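Local structure of acetyl-CoA hydrolase/transferase family protein (2NVV) at residues N31-P36 / E158-H163; V120-I125 / R154-L159; S213-E218 / V309-I314. The protein probably hydrolyses acetyl-CoA to acetate and coenzyme A or exchanges coenzyme A between acetate and another acyl group, and binds zinc. All blocks are in the same frame, centred on the assembly; numbering follows the deposited sequence.

Contact 1. Residues N31-P36 / E158-H163; sequences NPKVVP and ELNDKH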
ATOM      1  N   ASN A  31     -22.822  14.602  -8.242  1.00  7.16           N
ATOM      2  CA  ASN A  31     -23.467  14.597  -6.934  1.00  6.39           C
ATOM      3  C   ASN A  31     -24.809  15.308  -6.905  1.00  6.48           C
ATOM      4  O   ASN A  31     -25.030  16.266  -7.644  1.00  6.39           O
ATOM      5  CB  ASN A  31     -22.559  15.273  -5.907  1.00  6.39           C
ATOM      6  CG  ASN A  31     -21.590  14.319  -5.263  1.00  6.93           C
ATOM      7  OD1 ASN A  31     -21.923  13.624  -4.307  1.00  7.10           O
ATOM      8  ND2 ASN A  31     -20.384  14.270  -5.791  1.00  8.28           N
ATOM      9  N   PRO A  32     -25.728  14.845  -6.041  1.00  6.67           N
ATOM     10  CA  PRO A  32     -27.042  15.472  -5.927  1.00  6.44           C
ATOM     11  C   PRO A  32     -26.813  16.886  -5.369  1.00  7.78           C
ATOM     12  O   PRO A  32     -25.926  17.080  -4.540  1.00  6.39           O
ATOM     13  CB  PRO A  32     -27.775  14.545  -4.957  1.00  6.39           C
ATOM     14  CG  PRO A  32     -26.661  13.991  -4.115  1.00  6.75           C
ATOM     15  CD  PRO A  32     -25.636  13.673  -5.156  1.00  6.39           C
ATOM     16  N   LYS A  33     -27.607  17.860  -5.821  1.00  7.54           N
ATOM     17  CA  LYS A  33     -27.434  19.248  -5.401  1.00  7.41           C
ATOM     18  C   LYS A  33     -28.615  19.941  -4.707  1.00  7.98           C
ATOM     19  O   LYS A  33     -28.450  21.022  -4.130  1.00  8.18           O
ATOM     20  CB  LYS A  33     -27.034  20.080  -6.620  1.00  7.05           C
ATOM     21  CG  LYS A  33     -25.817  19.569  -7.339  1.00  6.84           C
ATOM     22  CD  LYS A  33     -25.715  20.176  -8.727  1.00  8.07           C
ATOM     23  CE  LYS A  33     -24.455  19.710  -9.450  1.00 10.41           C
ATOM     24  NZ  LYS A  33     -24.455  18.258  -9.730  1.00 10.50           N
ATOM     25  N   VAL A  34     -29.801  19.342  -4.754  1.00  7.91           N
ATOM     26  CA  VAL A  34     -30.953  19.991  -4.138  1.00  7.59           C
ATOM     27  C   VAL A  34     -31.610  19.212  -2.984  1.00  7.92           C
ATOM     28  O   VAL A  34     -32.148  19.803  -2.042  1.00  7.74           O
ATOM     29  CB  VAL A  34     -32.006  20.347  -5.229  1.00  8.16           C
ATOM     30  CG1 VAL A  34     -32.768  19.112  -5.639  1.00  9.67           C
ATOM     31  CG2 VAL A  34     -32.946  21.432  -4.727  1.00  9.47           C
ATOM     32  N   VAL A  35     -31.547  17.892  -3.034  1.00  7.91           N
ATOM     33  CA  VAL A  35     -32.141  17.107  -1.970  1.00  6.51           C
ATOM     34  C   VAL A  35     -31.369  17.189  -0.649  1.00  6.58           C
ATOM     35  O   VAL A  35     -31.967  17.379   0.411  1.00  6.43           O
ATOM     36  CB  VAL A  35     -32.298  15.632  -2.386  1.00  6.39           C
ATOM     37  CG1 VAL A  35     -32.791  14.799  -1.190  1.00  7.31           C
ATOM     38  CG2 VAL A  35     -33.290  15.531  -3.531  1.00  6.39           C
ATOM     39  N   PRO A  36     -30.030  17.037  -0.686  1.00  6.39           N
ATOM     40  CA  PRO A  36     -29.295  17.117   0.585  1.00  6.85           C
ATOM     41  C   PRO A  36     -29.567  18.393   1.397  1.00  6.85           C
ATOM     42  O   PRO A  36     -29.534  18.371   2.630  1.00  6.39           O
ATOM     43  CB  PRO A  36     -27.830  16.969   0.158  1.00  6.39           C
ATOM     44  CG  PRO A  36     -27.837  17.289  -1.305  1.00  6.97           C
ATOM     45  CD  PRO A  36     -29.119  16.711  -1.796  1.00  6.39           C
ATOM     46  N   GLU A 158     -32.295  12.403  -8.936  1.00 11.60           N
ATOM     47  CA  GLU A 158     -32.292  13.825  -9.238  1.00 12.16           C
ATOM     48  C   GLU A 158     -31.973  13.952 -10.734  1.00 12.20           C
ATOM     49  O   GLU A 158     -30.841  13.730 -11.144  1.00 11.97           O
ATOM     50  CB  GLU A 158     -31.212  14.481  -8.388  1.00 11.86           C
ATOM     51  CG  GLU A 158     -31.388  15.946  -8.108  1.00 11.41           C
ATOM     52  CD  GLU A 158     -30.473  16.430  -6.990  1.00 12.50           C
ATOM     53  OE1 GLU A 158     -30.778  16.193  -5.797  1.00 11.13           O
ATOM     54  OE2 GLU A 158     -29.436  17.036  -7.313  1.00 13.25           O
ATOM     55  N   LEU A 159     -32.980  14.295 -11.538  1.00 11.56           N
ATOM     56  CA  LEU A 159     -32.832  14.421 -12.994  1.00 13.02           C
ATOM     57  C   LEU A 159     -32.385  15.822 -13.419  1.00 14.27           C
ATOM     58  O   LEU A 159     -33.206  16.739 -13.518  1.00 15.67           O
ATOM     59  CB  LEU A 159     -34.163  14.103 -13.671  1.00 12.67           C
ATOM     60  CG  LEU A 159     -34.204  13.252 -14.944  1.00 12.46           C
ATOM     61  CD1 LEU A 159     -35.549  13.456 -15.606  1.00 11.23           C
ATOM     62  CD2 LEU A 159     -33.104  13.626 -15.903  1.00 12.64           C
ATOM     63  N   ASN A 160     -31.091  15.974 -13.697  1.00 14.49           N
ATOM     64  CA  ASN A 160     -30.529  17.267 -14.082  1.00 13.76           C
ATOM     65  C   ASN A 160     -30.725  17.655 -15.550  1.00 13.62           C
ATOM     66  O   ASN A 160     -30.348  16.928 -16.458  1.00 12.32           O
ATOM     67  CB  ASN A 160     -29.038  17.296 -13.754  1.00 14.25           C
ATOM     68  CG  ASN A 160     -28.512  18.697 -13.573  1.00 14.70           C
ATOM     69  OD1 ASN A 160     -28.995  19.635 -14.200  1.00 15.39           O
ATOM     70  ND2 ASN A 160     -27.509  18.850 -12.718  1.00 15.43           N
ATOM     71  N   ASP A 161     -31.308  18.827 -15.759  1.00 14.03           N
ATOM     72  CA  ASP A 161     -31.565  19.394 -17.084  1.00 14.81           C
ATOM     73  C   ASP A 161     -30.300  19.569 -17.925  1.00 14.65           C
ATOM     74  O   ASP A 161     -30.282  19.282 -19.112  1.00 13.87           O
ATOM     75  CB  ASP A 161     -32.191  20.783 -16.927  1.00 16.16           C
ATOM     76  CG  ASP A 161     -33.648  20.802 -17.265  1.00 19.19           C
ATOM     77  OD1 ASP A 161     -33.975  20.465 -18.420  1.00 21.09           O
ATOM     78  OD2 ASP A 161     -34.465  21.150 -16.386  1.00 21.31           O
ATOM     79  N   LYS A 162     -29.251  20.065 -17.280  1.00 14.71           N
ATOM     80  CA  LYS A 162     -27.983  20.366 -17.922  1.00 14.54           C
ATOM     81  C   LYS A 162     -27.141  19.229 -18.489  1.00 14.04           C
ATOM     82  O   LYS A 162     -26.191  19.475 -19.237  1.00 13.68           O
ATOM     83  CB  LYS A 162     -27.139  21.192 -16.955  1.00 14.35           C
ATOM     84  CG  LYS A 162     -27.796  22.510 -16.550  1.00 15.15           C
ATOM     85  CD  LYS A 162     -28.361  23.237 -17.768  1.00 15.30           C
ATOM     86  CE  LYS A 162     -28.456  24.734 -17.550  1.00 16.75           C
ATOM     87  NZ  LYS A 162     -29.228  25.069 -16.330  1.00 17.57           N
ATOM     88  N   HIS A 163     -27.469  17.990 -18.150  1.00 12.82           N
ATOM     89  CA  HIS A 163     -26.694  16.871 -18.668  1.00 12.26           C
ATOM     90  C   HIS A 163     -27.544  16.018 -19.595  1.00 12.28           C
ATOM     91  O   HIS A 163     -28.485  15.355 -19.156  1.00 13.07           O
ATOM     92  CB  HIS A 163     -26.130  16.042 -17.521  1.00 11.44           C
ATOM     93  CG  HIS A 163     -25.200  16.810 -16.632  1.00 10.86           C
ATOM     94  ND1 HIS A 163     -25.629  17.520 -15.529  1.00 10.44           N
ATOM     95  CD2 HIS A 163     -23.863  17.002 -16.701  1.00  9.79           C
ATOM     96  CE1 HIS A 163     -24.597  18.114 -14.958  1.00  8.48           C
ATOM     97  NE2 HIS A 163     -23.512  17.816 -15.651  1.00  9.25           N
TER

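Contact 2. Residues V120-I125 / R154-L159; sequences VDVAII and RIIVEL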
ATOM      1  N   VAL A 120     -26.874   0.460   3.911  1.00 10.87           N
ATOM      2  CA  VAL A 120     -27.075   1.673   3.128  1.00 10.05           C
ATOM      3  C   VAL A 120     -28.602   1.758   3.054  1.00 10.42           C
ATOM      4  O   VAL A 120     -29.247   0.937   2.394  1.00 11.45           O
ATOM      5  CB  VAL A 120     -26.531   1.555   1.684  1.00  8.51           C
ATOM      6  CG1 VAL A 120     -26.694   2.883   0.982  1.00  7.92           C
ATOM      7  CG2 VAL A 120     -25.078   1.139   1.683  1.00  7.16           C
ATOM      8  N   ASP A 121     -29.182   2.731   3.744  1.00  9.18           N
ATOM      9  CA  ASP A 121     -30.629   2.877   3.753  1.00  8.39           C
ATOM     10  C   ASP A 121     -31.184   3.500   2.478  1.00  7.94           C
ATOM     11  O   ASP A 121     -32.132   2.997   1.880  1.00  6.39           O
ATOM     12  CB  ASP A 121     -31.041   3.702   4.965  1.00 10.87           C
ATOM     13  CG  ASP A 121     -30.798   2.972   6.254  1.00 12.12           C
ATOM     14  OD1 ASP A 121     -31.529   2.001   6.533  1.00 12.87           O
ATOM     15  OD2 ASP A 121     -29.866   3.357   6.982  1.00 12.14           O
ATOM     16  N   VAL A 122     -30.589   4.606   2.066  1.00  6.85           N
ATOM     17  CA  VAL A 122     -31.027   5.268   0.856  1.00  7.09           C
ATOM     18  C   VAL A 122     -29.828   5.773   0.057  1.00  6.44           C
ATOM     19  O   VAL A 122     -28.736   6.000   0.602  1.00  6.39           O
ATOM     20  CB  VAL A 122     -32.033   6.429   1.186  1.00  6.67           C
ATOM     21  CG1 VAL A 122     -31.879   6.857   2.638  1.00  7.71           C
ATOM     22  CG2 VAL A 122     -31.821   7.609   0.275  1.00  6.39           C
ATOM     23  N   ALA A 123     -30.037   5.897  -1.253  1.00  7.55           N
ATOM     24  CA  ALA A 123     -29.021   6.385  -2.164  1.00  6.42           C
ATOM     25  C   ALA A 123     -29.603   7.593  -2.883  1.00  7.10           C
ATOM     26  O   ALA A 123     -30.685   7.504  -3.474  1.00  7.54           O
ATOM     27  CB  ALA A 123     -28.659   5.302  -3.167  1.00  6.39           C
ATOM     28  N   ILE A 124     -28.912   8.730  -2.801  1.00  6.39           N
ATOM     29  CA  ILE A 124     -29.358   9.931  -3.502  1.00  6.39           C
ATOM     30  C   ILE A 124     -28.418  10.030  -4.700  1.00  6.39           C
ATOM     31  O   ILE A 124     -27.205  10.069  -4.521  1.00  6.39           O
ATOM     32  CB  ILE A 124     -29.187  11.214  -2.667  1.00  6.49           C
ATOM     33  CG1 ILE A 124     -29.562  10.975  -1.200  1.00  6.39           C
ATOM     34  CG2 ILE A 124     -30.038  12.319  -3.267  1.00  6.39           C
ATOM     35  CD1 ILE A 124     -31.006  10.729  -0.942  1.00  6.39           C
ATOM     36  N   ILE A 125     -28.960  10.059  -5.914  1.00  6.39           N
ATOM     37  CA  ILE A 125     -28.108  10.136  -7.091  1.00  6.39           C
ATOM     38  C   ILE A 125     -28.526  11.199  -8.105  1.00  6.39           C
ATOM     39  O   ILE A 125     -29.703  11.521  -8.227  1.00  6.39           O
ATOM     40  CB  ILE A 125     -28.048   8.771  -7.814  1.00  6.61           C
ATOM     41  CG1 ILE A 125     -29.439   8.376  -8.308  1.00  7.82           C
ATOM     42  CG2 ILE A 125     -27.527   7.707  -6.871  1.00  7.00           C
ATOM     43  CD1 ILE A 125     -29.477   7.082  -9.111  1.00  7.36           C
ATOM     44  N   ARG A 154     -33.835   2.152  -0.646  1.00  6.39           N
ATOM     45  CA  ARG A 154     -34.595   3.034  -1.524  1.00  6.99           C
ATOM     46  C   ARG A 154     -33.674   4.048  -2.185  1.00  6.39           C
ATOM     47  O   ARG A 154     -32.645   4.432  -1.621  1.00  6.39           O
ATOM     48  CB  ARG A 154     -35.710   3.735  -0.745  1.00  6.90           C
ATOM     49  CG  ARG A 154     -35.276   4.259   0.599  1.00  7.62           C
ATOM     50  CD  ARG A 154     -36.456   4.762   1.427  1.00  6.93           C
ATOM     51  NE  ARG A 154     -35.998   5.345   2.689  1.00  7.47           N
ATOM     52  CZ  ARG A 154     -35.463   4.646   3.679  1.00  6.51           C
ATOM     53  NH1 ARG A 154     -35.328   3.334   3.556  1.00  7.46           N
ATOM     54  NH2 ARG A 154     -35.033   5.251   4.778  1.00  6.57           N
ATOM     55  N   ILE A 155     -34.045   4.465  -3.395  1.00  6.75           N
ATOM     56  CA  ILE A 155     -33.246   5.410  -4.167  1.00  7.50           C
ATOM     57  C   ILE A 155     -33.982   6.693  -4.487  1.00  6.73           C
ATOM     58  O   ILE A 155     -35.135   6.666  -4.905  1.00  6.39           O
ATOM     59  CB  ILE A 155     -32.789   4.780  -5.494  1.00  6.39           C
ATOM     60  CG1 ILE A 155     -31.946   3.535  -5.212  1.00  6.39           C
ATOM     61  CG2 ILE A 155     -32.008   5.796  -6.317  1.00  7.08           C
ATOM     62  CD1 ILE A 155     -31.574   2.752  -6.443  1.00  6.39           C
ATOM     63  N   ILE A 156     -33.304   7.820  -4.280  1.00  7.66           N
ATOM     64  CA  ILE A 156     -33.866   9.130  -4.578  1.00  8.31           C
ATOM     65  C   ILE A 156     -33.091   9.688  -5.764  1.00  8.07           C
ATOM     66  O   ILE A 156     -31.919  10.027  -5.640  1.00  8.40           O
ATOM     67  CB  ILE A 156     -33.721  10.105  -3.388  1.00  7.68           C
ATOM     68  CG1 ILE A 156     -34.548   9.606  -2.197  1.00  7.64           C
ATOM     69  CG2 ILE A 156     -34.155  11.499  -3.813  1.00  6.94           C
ATOM     70  CD1 ILE A 156     -34.423  10.478  -0.957  1.00  8.23           C
ATOM     71  N   VAL A 157     -33.749   9.772  -6.913  1.00  8.09           N
ATOM     72  CA  VAL A 157     -33.115  10.280  -8.128  1.00  9.72           C
ATOM     73  C   VAL A 157     -33.321  11.779  -8.377  1.00  9.92           C
ATOM     74  O   VAL A 157     -34.376  12.345  -8.087  1.00 10.02           O
ATOM     75  CB  VAL A 157     -33.613   9.517  -9.369  1.00  9.34           C
ATOM     76  CG1 VAL A 157     -32.875  10.005 -10.611  1.00  8.59           C
ATOM     77  CG2 VAL A 157     -33.431   8.016  -9.160  1.00  9.10           C
ATOM     78  N   GLU A 158     -32.295  12.403  -8.936  1.00 11.60           N
ATOM     79  CA  GLU A 158     -32.292  13.825  -9.238  1.00 12.16           C
ATOM     80  C   GLU A 158     -31.973  13.952 -10.734  1.00 12.20           C
ATOM     81  O   GLU A 158     -30.841  13.730 -11.144  1.00 11.97           O
ATOM     82  CB  GLU A 158     -31.212  14.481  -8.388  1.00 11.86           C
ATOM     83  CG  GLU A 158     -31.388  15.946  -8.108  1.00 11.41           C
ATOM     84  CD  GLU A 158     -30.473  16.430  -6.990  1.00 12.50           C
ATOM     85  OE1 GLU A 158     -30.778  16.193  -5.797  1.00 11.13           O
ATOM     86  OE2 GLU A 158     -29.436  17.036  -7.313  1.00 13.25           O
ATOM     87  N   LEU A 159     -32.980  14.295 -11.538  1.00 11.56           N
ATOM     88  CA  LEU A 159     -32.832  14.421 -12.994  1.00 13.02           C
ATOM     89  C   LEU A 159     -32.385  15.822 -13.419  1.00 14.27           C
ATOM     90  O   LEU A 159     -33.206  16.739 -13.518  1.00 15.67           O
ATOM     91  CB  LEU A 159     -34.163  14.103 -13.671  1.00 12.67           C
ATOM     92  CG  LEU A 159     -34.204  13.252 -14.944  1.00 12.46           C
ATOM     93  CD1 LEU A 159     -35.549  13.456 -15.606  1.00 11.23           C
ATOM     94  CD2 LEU A 159     -33.104  13.626 -15.903  1.00 12.64           C
TER

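Contact 3. Residues S213-E218 / V309-I314; sequences SEPNDE and VSRSVI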
ATOM      1  N   SER A 213     -32.094  21.534 -12.600  1.00  9.52           N
ATOM      2  CA  SER A 213     -31.405  22.150 -13.719  1.00  9.08           C
ATOM      3  C   SER A 213     -30.244  22.854 -13.062  1.00  9.92           C
ATOM      4  O   SER A 213     -30.343  24.008 -12.675  1.00  8.66           O
ATOM      5  CB  SER A 213     -32.309  23.149 -14.433  1.00 10.21           C
ATOM      6  OG  SER A 213     -31.693  23.612 -15.621  1.00 10.89           O
ATOM      7  N   GLU A 214     -29.146  22.137 -12.901  1.00 10.78           N
ATOM      8  CA  GLU A 214     -27.975  22.695 -12.245  1.00 10.26           C
ATOM      9  C   GLU A 214     -26.759  22.688 -13.163  1.00 10.52           C
ATOM     10  O   GLU A 214     -26.259  21.634 -13.559  1.00  9.89           O
ATOM     11  CB  GLU A 214     -27.674  21.904 -10.961  1.00 12.43           C
ATOM     12  CG  GLU A 214     -28.852  21.823 -10.000  1.00 13.25           C
ATOM     13  CD  GLU A 214     -29.195  23.164  -9.382  1.00 13.71           C
ATOM     14  OE1 GLU A 214     -30.341  23.334  -8.917  1.00 14.53           O
ATOM     15  OE2 GLU A 214     -28.313  24.049  -9.348  1.00 12.85           O
ATOM     16  N   PRO A 215     -26.271  23.883 -13.521  1.00 11.18           N
ATOM     17  CA  PRO A 215     -25.107  24.016 -14.397  1.00 10.00           C
ATOM     18  C   PRO A 215     -23.805  23.853 -13.626  1.00  9.85           C
ATOM     19  O   PRO A 215     -23.795  23.941 -12.412  1.00 10.09           O
ATOM     20  CB  PRO A 215     -25.269  25.424 -14.953  1.00  9.75           C
ATOM     21  CG  PRO A 215     -25.813  26.161 -13.765  1.00 10.58           C
ATOM     22  CD  PRO A 215     -26.868  25.204 -13.241  1.00 11.69           C
ATOM     23  N   ASN A 216     -22.716  23.605 -14.352  1.00  9.81           N
ATOM     24  CA  ASN A 216     -21.388  23.454 -13.760  1.00 10.10           C
ATOM     25  C   ASN A 216     -20.927  24.837 -13.328  1.00 11.27           C
ATOM     26  O   ASN A 216     -21.345  25.843 -13.925  1.00 13.03           O
ATOM     27  CB  ASN A 216     -20.391  22.916 -14.797  1.00  9.50           C
ATOM     28  CG  ASN A 216     -20.367  21.400 -14.868  1.00  8.79           C
ATOM     29  OD1 ASN A 216     -21.408  20.742 -14.949  1.00  8.06           O
ATOM     30  ND2 ASN A 216     -19.165  20.834 -14.855  1.00 10.06           N
ATOM     31  N   ASP A 217     -20.083  24.906 -12.299  1.00 18.46           N
ATOM     32  CA  ASP A 217     -19.573  26.209 -11.875  1.00 18.46           C
ATOM     33  C   ASP A 217     -18.566  26.597 -12.944  1.00 18.46           C
ATOM     34  O   ASP A 217     -18.162  25.748 -13.746  1.00 18.46           O
ATOM     35  CB  ASP A 217     -18.851  26.128 -10.532  1.00 18.46           C
ATOM     36  CG  ASP A 217     -19.786  25.847  -9.377  1.00 18.46           C
ATOM     37  OD1 ASP A 217     -20.261  24.686  -9.262  1.00 18.46           O
ATOM     38  OD2 ASP A 217     -20.039  26.796  -8.590  1.00 18.46           O
ATOM     39  N   GLU A 218     -18.165  27.861 -12.989  1.00 18.46           N
ATOM     40  CA  GLU A 218     -17.180  28.230 -13.985  1.00 18.46           C
ATOM     41  C   GLU A 218     -15.817  28.267 -13.329  1.00 18.46           C
ATOM     42  O   GLU A 218     -15.708  28.249 -12.103  1.00 18.46           O
ATOM     43  CB  GLU A 218     -17.491  29.582 -14.629  1.00 18.46           C
ATOM     44  CG  GLU A 218     -16.504  29.926 -15.746  1.00 18.46           C
ATOM     45  CD  GLU A 218     -16.530  28.924 -16.915  1.00 18.46           C
ATOM     46  OE1 GLU A 218     -17.538  28.900 -17.659  1.00 18.46           O
ATOM     47  OE2 GLU A 218     -15.548  28.163 -17.095  1.00 18.46           O
ATOM     48  N   VAL A 309     -14.784  19.455 -14.831  1.00  7.36           N
ATOM     49  CA  VAL A 309     -14.379  20.589 -15.653  1.00  7.38           C
ATOM     50  C   VAL A 309     -15.259  21.821 -15.463  1.00  7.37           C
ATOM     51  O   VAL A 309     -16.369  21.722 -14.948  1.00  6.90           O
ATOM     52  CB  VAL A 309     -14.384  20.207 -17.140  1.00  8.09           C
ATOM     53  CG1 VAL A 309     -13.412  19.056 -17.376  1.00  6.61           C
ATOM     54  CG2 VAL A 309     -15.797  19.833 -17.571  1.00  6.59           C
ATOM     55  N   SER A 310     -14.751  22.978 -15.880  1.00  7.66           N
ATOM     56  CA  SER A 310     -15.492  24.225 -15.751  1.00  8.95           C
ATOM     57  C   SER A 310     -16.696  24.222 -16.686  1.00  9.87           C
ATOM     58  O   SER A 310     -16.786  23.383 -17.576  1.00  9.58           O
ATOM     59  CB  SER A 310     -14.577  25.413 -16.058  1.00  8.85           C
ATOM     60  OG  SER A 310     -13.973  25.282 -17.328  1.00  8.05           O
ATOM     61  N   ARG A 311     -17.621  25.154 -16.473  1.00 10.52           N
ATOM     62  CA  ARG A 311     -18.828  25.244 -17.295  1.00 10.64           C
ATOM     63  C   ARG A 311     -18.508  25.455 -18.768  1.00 10.25           C
ATOM     64  O   ARG A 311     -19.167  24.897 -19.641  1.00  9.84           O
ATOM     65  CB  ARG A 311     -19.725  26.384 -16.808  1.00 13.31           C
ATOM     66  CG  ARG A 311     -20.989  26.584 -17.648  1.00 17.30           C
ATOM     67  CD  ARG A 311     -21.797  27.774 -17.164  1.00 18.43           C
ATOM     68  NE  ARG A 311     -22.075  27.696 -15.732  1.00 20.34           N
ATOM     69  CZ  ARG A 311     -22.675  28.655 -15.036  1.00 21.71           C
ATOM     70  NH1 ARG A 311     -22.891  28.508 -13.736  1.00 21.87           N
ATOM     71  NH2 ARG A 311     -23.063  29.763 -15.646  1.00 19.66           N
ATOM     72  N   SER A 312     -17.497  26.267 -19.042  1.00  9.55           N
ATOM     73  CA  SER A 312     -17.114  26.541 -20.420  1.00  9.37           C
ATOM     74  C   SER A 312     -16.652  25.272 -21.117  1.00  8.77           C
ATOM     75  O   SER A 312     -16.963  25.035 -22.286  1.00  9.12           O
ATOM     76  CB  SER A 312     -15.992  27.572 -20.461  1.00  8.86           C
ATOM     77  OG  SER A 312     -15.406  27.612 -21.758  1.00 10.05           O
ATOM     78  N   VAL A 313     -15.907  24.460 -20.379  1.00  7.44           N
ATOM     79  CA  VAL A 313     -15.365  23.214 -20.895  1.00  6.94           C
ATOM     80  C   VAL A 313     -16.413  22.120 -21.071  1.00  6.47           C
ATOM     81  O   VAL A 313     -16.409  21.400 -22.077  1.00  6.39           O
ATOM     82  CB  VAL A 313     -14.237  22.702 -19.976  1.00  6.73           C
ATOM     83  CG1 VAL A 313     -13.780  21.327 -20.420  1.00  6.39           C
ATOM     84  CG2 VAL A 313     -13.064  23.669 -20.012  1.00  6.39           C
ATOM     85  N   ILE A 314     -17.318  21.998 -20.094  1.00  7.25           N
ATOM     86  CA  ILE A 314     -18.369  20.983 -20.148  1.00  6.39           C
ATOM     87  C   ILE A 314     -19.326  21.268 -21.285  1.00  6.70           C
ATOM     88  O   ILE A 314     -19.831  20.345 -21.905  1.00  6.87           O
ATOM     89  CB  ILE A 314     -19.156  20.897 -18.827  1.00  6.39           C
ATOM     90  CG1 ILE A 314     -20.021  19.639 -18.828  1.00  6.39           C
ATOM     91  CG2 ILE A 314     -20.041  22.121 -18.647  1.00  6.68           C
ATOM     92  CD1 ILE A 314     -19.232  18.347 -18.852  1.00  6.39           C
TER
HETATM   93  O   HOH W   1     -17.915  18.561 -14.542  1.00 10.02           O

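Contact 1. Residues N31-P36 / E158-H163
The carboxylate of E158 reaches out of strand 154-160 and is received not by a basic side chain but by three successive backbone amides, K33, V34 and V35, where the chain turns into helix 35-47. E158 OE2 takes the K33 N-H on its syn lone pair, almost straight (169°), at a modelled 2.5 Å from K33 N, a length not to be read closely at this resolution. The V34 amide is shared weakly between the two oxygens, and V35 N gives a further weak bond to E158 OE1 at 3.3 Å. With CG swung away from the backbone N (chi1 -156°) and the rest of the chain extended, E158 spans the gap to the loop. The loop follows strand 20-23, the central strand of a Rossmann-like parallel sheet. The carboxylate lies at the amino end of helix 35-47, whose dipole would probably favour the charged form. P32 CB, V34 CG1 and V35 CG2 surround E158 OE1, V35 CG2 at 3.4 Å. T212 of the next strand also packs on E158. The K33 ammonium stays 5.7 Å from E158 OE2, measured from K33 NZ; a bend at chi4 (65°) turns K33 NZ back to N31 O, 2.9 Å away in the carbonyl plane, while E126 provides its salt bridge. N160 ND2 binds the same E126 oxygen, and N160 OD1 accepts from K162 N at 3.1 Å, closing an Asx turn.

Contact 2. Residues V120-I125 / R154-L159
I124 and I156 lie side by side and point the same way from neighbouring parallel strands, 122-127 and 154-160, of the Rossmann-like sheet. This is the tight, buried part: I124 CD1 rests against both CB and CD1 of I156, and I156 CD1 also reaches V122 CG2 at 4.1 Å. The two strands are joined by a beta-alpha-beta crossover whose helix, 145-151, lies over the other face, that of A123, I155, I125 and V157. Here I125 turns CG1 in between its backbone N and carbonyl carbon (chi1 62°), which sends I125 CD1 across the neighbouring strand to I155 CG2 at 4.0 Å and V157 CG2 at 4.1 Å; C149 of the helix closes over I125 and I155. A123 adds only its CB, with A123 CB 4.3 Å from I155 CG1. Five backbone bonds alternate along the pair, from R154 N to D121 O at the start to E158 N to I125 O at the far end; the I156 N to A123 O bond is 2.8 Å long. The looser side is the beginning of the pair, where R154 is partly exposed. Its chain runs out extended as far as NE, which binds F14 O, while NH2 forms a salt bridge with D19. One guanidinium face lies over D121 O and V122, with R154 NH2 4.1 Å from V122 CG1.

Contact 3. Residues S213-E218 / V309-I314
R311 runs straight through its first two torsions and then bends at chi3 (-53°), which brings its guanidinium beside P215, with its NE edge turned to the carbonyl of N216. N216 O lies at the guanidinium edge, almost in plane, and accepts from R311 NE at 2.7 Å; R311 NH1 adds a weak bond to the same oxygen. P215 CG sits over one guanidinium face, 3.7 Å from R311 NH1. N216 itself, with CG beside its backbone N (chi1 -87°), turns its amide the other way: N216 ND2 donates to V309 O at 2.9 Å and also to a water that links it to V309 N. The N216 side chain crosses that of I314 at about a right angle, N216 CG 3.9 Å from I314 CG2. Two weak bonds meet the first turn of helix 311-318, from R311 N to D217 O and from S312 N to E218 OE2 at 3.3 Å. The E218 carboxylate thus faces the amino end of the helix, where S310 is the N-cap and uses its OG on D288. V309 lies about 10 Å, side chain to side chain, from V259 of the predicted CoA site. The contact ties the loop between strand 206-212 and helix 226-245 to the start of helix 311-318, whose V313, together with V309, packs on helix 288-295.

How the contacts relate
Contacts 1 and 2 share strand 154-160 and are both buried: contact 2 is a sheet pairing with aliphatic faces, whereas contact 1 uses the carboxyl end of that strand to hold a helix start. They touch directly, P32 CB and V35 CB packing on I124 CG2. Contact 3 is nearer the surface and polar, an arginine and an asparagine gripping backbone carbonyls between a loop and a helix start. It meets contact 1 through N160 OD1 and E214 N, 2.8 Å apart, and through K162 NZ and S213 OG, but does not touch contact 2. Contacts 1 and 3 each set a glutamate against a helix amino end, with more backbone N-H groups in contact 1 than the one weak bond of contact 3.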